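Side-chain contact in S-locus protein 11 (Brassica rapa subsp. oleifera, PDB 5GYY), which probably acts as the secreted pollen ligand of Brassica self-incompatibility, a small defensin-like protein recognised by the S-locus receptor kinase of the stigma: residues C9-N14 against A29-K34. Residues are numbered along the deposited sequence; the frame is centred on the assembly and turned at random.
Sequences CVHRLN and AFYTNK
Beyond the packing of His11 and Leu13 against Phe30 and Tyr31, on a side chain that heads away from the strand, Lys34 NZ is gripped by several partners: it donates to Asn33 OD1 at 2.8 Å, lying in the carbonyl plane, acidic side chains on a chain of another protein form salt bridges with it, and the backbone of a further such chain takes a hydrogen bond from it. The join between strand and helix itself is apolar and aromatic. Tyr31 turns the edge of its ring onto a face of His11, a T-shaped pair with planes at 80° and centroids 5.2 Å apart. Tyr31 CE1 does the touching, 3.7 Å from His11 ND1 and over the rim of the imidazole rather than its middle. Both rings hang anti to their backbone nitrogens (chi1 -170° for His11, 174° for Tyr31), which carries them into the space between strand and helix. Next to them Leu13 splits its contacts: CB lies 3.7 Å from Phe30 CE2, while CD1 presses against the helix backbone, 3.7 Å from Tyr31 CA. Leu13 pairs through its backbone with Cys53, whose disulfide to Cys27 ties helix 23-35 to the sheet. A helix packed across a disulfide-linked, three-stranded antiparallel sheet is the core of the defensin-like fold.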
# COMPACT_ATOMS: atom_id res chain seq x y z
N CYS C 9 -19.09 -8.16 24.22
CA CYS C 9 -19.20 -7.97 22.78
C CYS C 9 -18.11 -7.05 22.24
O CYS C 9 -17.52 -6.26 22.98
CB CYS C 9 -20.59 -7.44 22.44
SG CYS C 9 -21.12 -7.76 20.75
N VAL C 10 -17.88 -7.13 20.93
CA VAL C 10 -16.89 -6.28 20.29
C VAL C 10 -17.55 -5.34 19.27
O VAL C 10 -18.32 -5.78 18.42
CB VAL C 10 -15.73 -7.09 19.65
CG1 VAL C 10 -16.25 -8.06 18.59
CG2 VAL C 10 -14.66 -6.15 19.06
N HIS C 11 -17.24 -4.05 19.38
CA HIS C 11 -17.69 -3.05 18.41
C HIS C 11 -16.51 -2.54 17.57
O HIS C 11 -15.42 -2.28 18.08
CB HIS C 11 -18.39 -1.90 19.14
CG HIS C 11 -19.09 -0.93 18.24
ND1 HIS C 11 -20.41 -0.57 18.42
CD2 HIS C 11 -18.66 -0.22 17.17
CE1 HIS C 11 -20.76 0.31 17.50
NE2 HIS C 11 -19.71 0.54 16.72
N ARG C 12 -16.75 -2.43 16.27
CA ARG C 12 -15.72 -2.19 15.28
C ARG C 12 -15.85 -0.83 14.62
O ARG C 12 -16.90 -0.48 14.11
CB ARG C 12 -15.84 -3.26 14.22
CG ARG C 12 -14.94 -3.12 13.05
CD ARG C 12 -15.13 -4.37 12.25
NE ARG C 12 -14.54 -5.49 12.97
CZ ARG C 12 -15.16 -6.64 13.19
NH1 ARG C 12 -16.41 -6.80 12.79
NH2 ARG C 12 -14.54 -7.60 13.86
N LEU C 13 -14.77 -0.06 14.65
CA LEU C 13 -14.74 1.25 14.02
C LEU C 13 -13.45 1.37 13.22
O LEU C 13 -12.36 1.39 13.79
CB LEU C 13 -14.87 2.35 15.07
CG LEU C 13 -16.16 2.24 15.90
CD1 LEU C 13 -16.18 3.19 17.07
CD2 LEU C 13 -17.41 2.45 15.03
N ASN C 14 -13.57 1.40 11.90
CA ASN C 14 -12.39 1.43 11.04
C ASN C 14 -12.44 2.68 10.16
O ASN C 14 -13.51 3.13 9.80
CB ASN C 14 -12.32 0.18 10.16
CG ASN C 14 -12.42 -1.13 10.96
OD1 ASN C 14 -12.09 -1.17 12.14
ND2 ASN C 14 -12.92 -2.19 10.30
N ALA C 29 -12.61 7.59 22.36
CA ALA C 29 -13.28 8.86 22.17
C ALA C 29 -14.16 8.78 20.93
O ALA C 29 -15.29 9.28 20.93
CB ALA C 29 -12.23 10.00 22.03
N PHE C 30 -13.63 8.15 19.88
CA PHE C 30 -14.32 7.90 18.61
C PHE C 30 -15.60 7.10 18.89
O PHE C 30 -16.68 7.44 18.40
CB PHE C 30 -13.39 7.14 17.65
CG PHE C 30 -13.93 6.99 16.24
CD1 PHE C 30 -14.89 7.85 15.73
CD2 PHE C 30 -13.45 5.97 15.42
CE1 PHE C 30 -15.37 7.70 14.42
CE2 PHE C 30 -13.92 5.82 14.12
CZ PHE C 30 -14.88 6.69 13.61
N TYR C 31 -15.47 6.06 19.71
CA TYR C 31 -16.61 5.23 20.07
C TYR C 31 -17.69 6.05 20.77
O TYR C 31 -18.85 6.04 20.35
CB TYR C 31 -16.19 4.04 20.93
CG TYR C 31 -17.37 3.23 21.45
CD1 TYR C 31 -18.02 2.31 20.62
CD2 TYR C 31 -17.84 3.39 22.75
CE1 TYR C 31 -19.10 1.58 21.08
CE2 TYR C 31 -18.92 2.65 23.22
CZ TYR C 31 -19.55 1.75 22.38
OH TYR C 31 -20.61 1.01 22.83
N THR C 32 -17.29 6.76 21.82
CA THR C 32 -18.23 7.59 22.56
C THR C 32 -18.95 8.57 21.65
O THR C 32 -20.17 8.73 21.72
CB THR C 32 -17.51 8.37 23.66
OG1 THR C 32 -16.85 7.43 24.52
CG2 THR C 32 -18.51 9.20 24.46
N ASN C 33 -18.19 9.23 20.78
CA ASN C 33 -18.77 10.14 19.80
C ASN C 33 -19.82 9.49 18.89
O ASN C 33 -20.78 10.14 18.46
CB ASN C 33 -17.66 10.78 18.97
CG ASN C 33 -18.13 11.17 17.61
OD1 ASN C 33 -18.02 10.39 16.66
ND2 ASN C 33 -18.70 12.36 17.50
N LYS C 34 -19.60 8.21 18.58
CA LYS C 34 -20.49 7.43 17.71
C LYS C 34 -21.70 6.77 18.40
O LYS C 34 -22.69 6.45 17.75
CB LYS C 34 -19.68 6.36 16.96
CG LYS C 34 -18.82 6.90 15.84
CD LYS C 34 -19.68 7.52 14.74
CE LYS C 34 -18.82 8.17 13.66
NZ LYS C 34 -18.49 9.57 14.01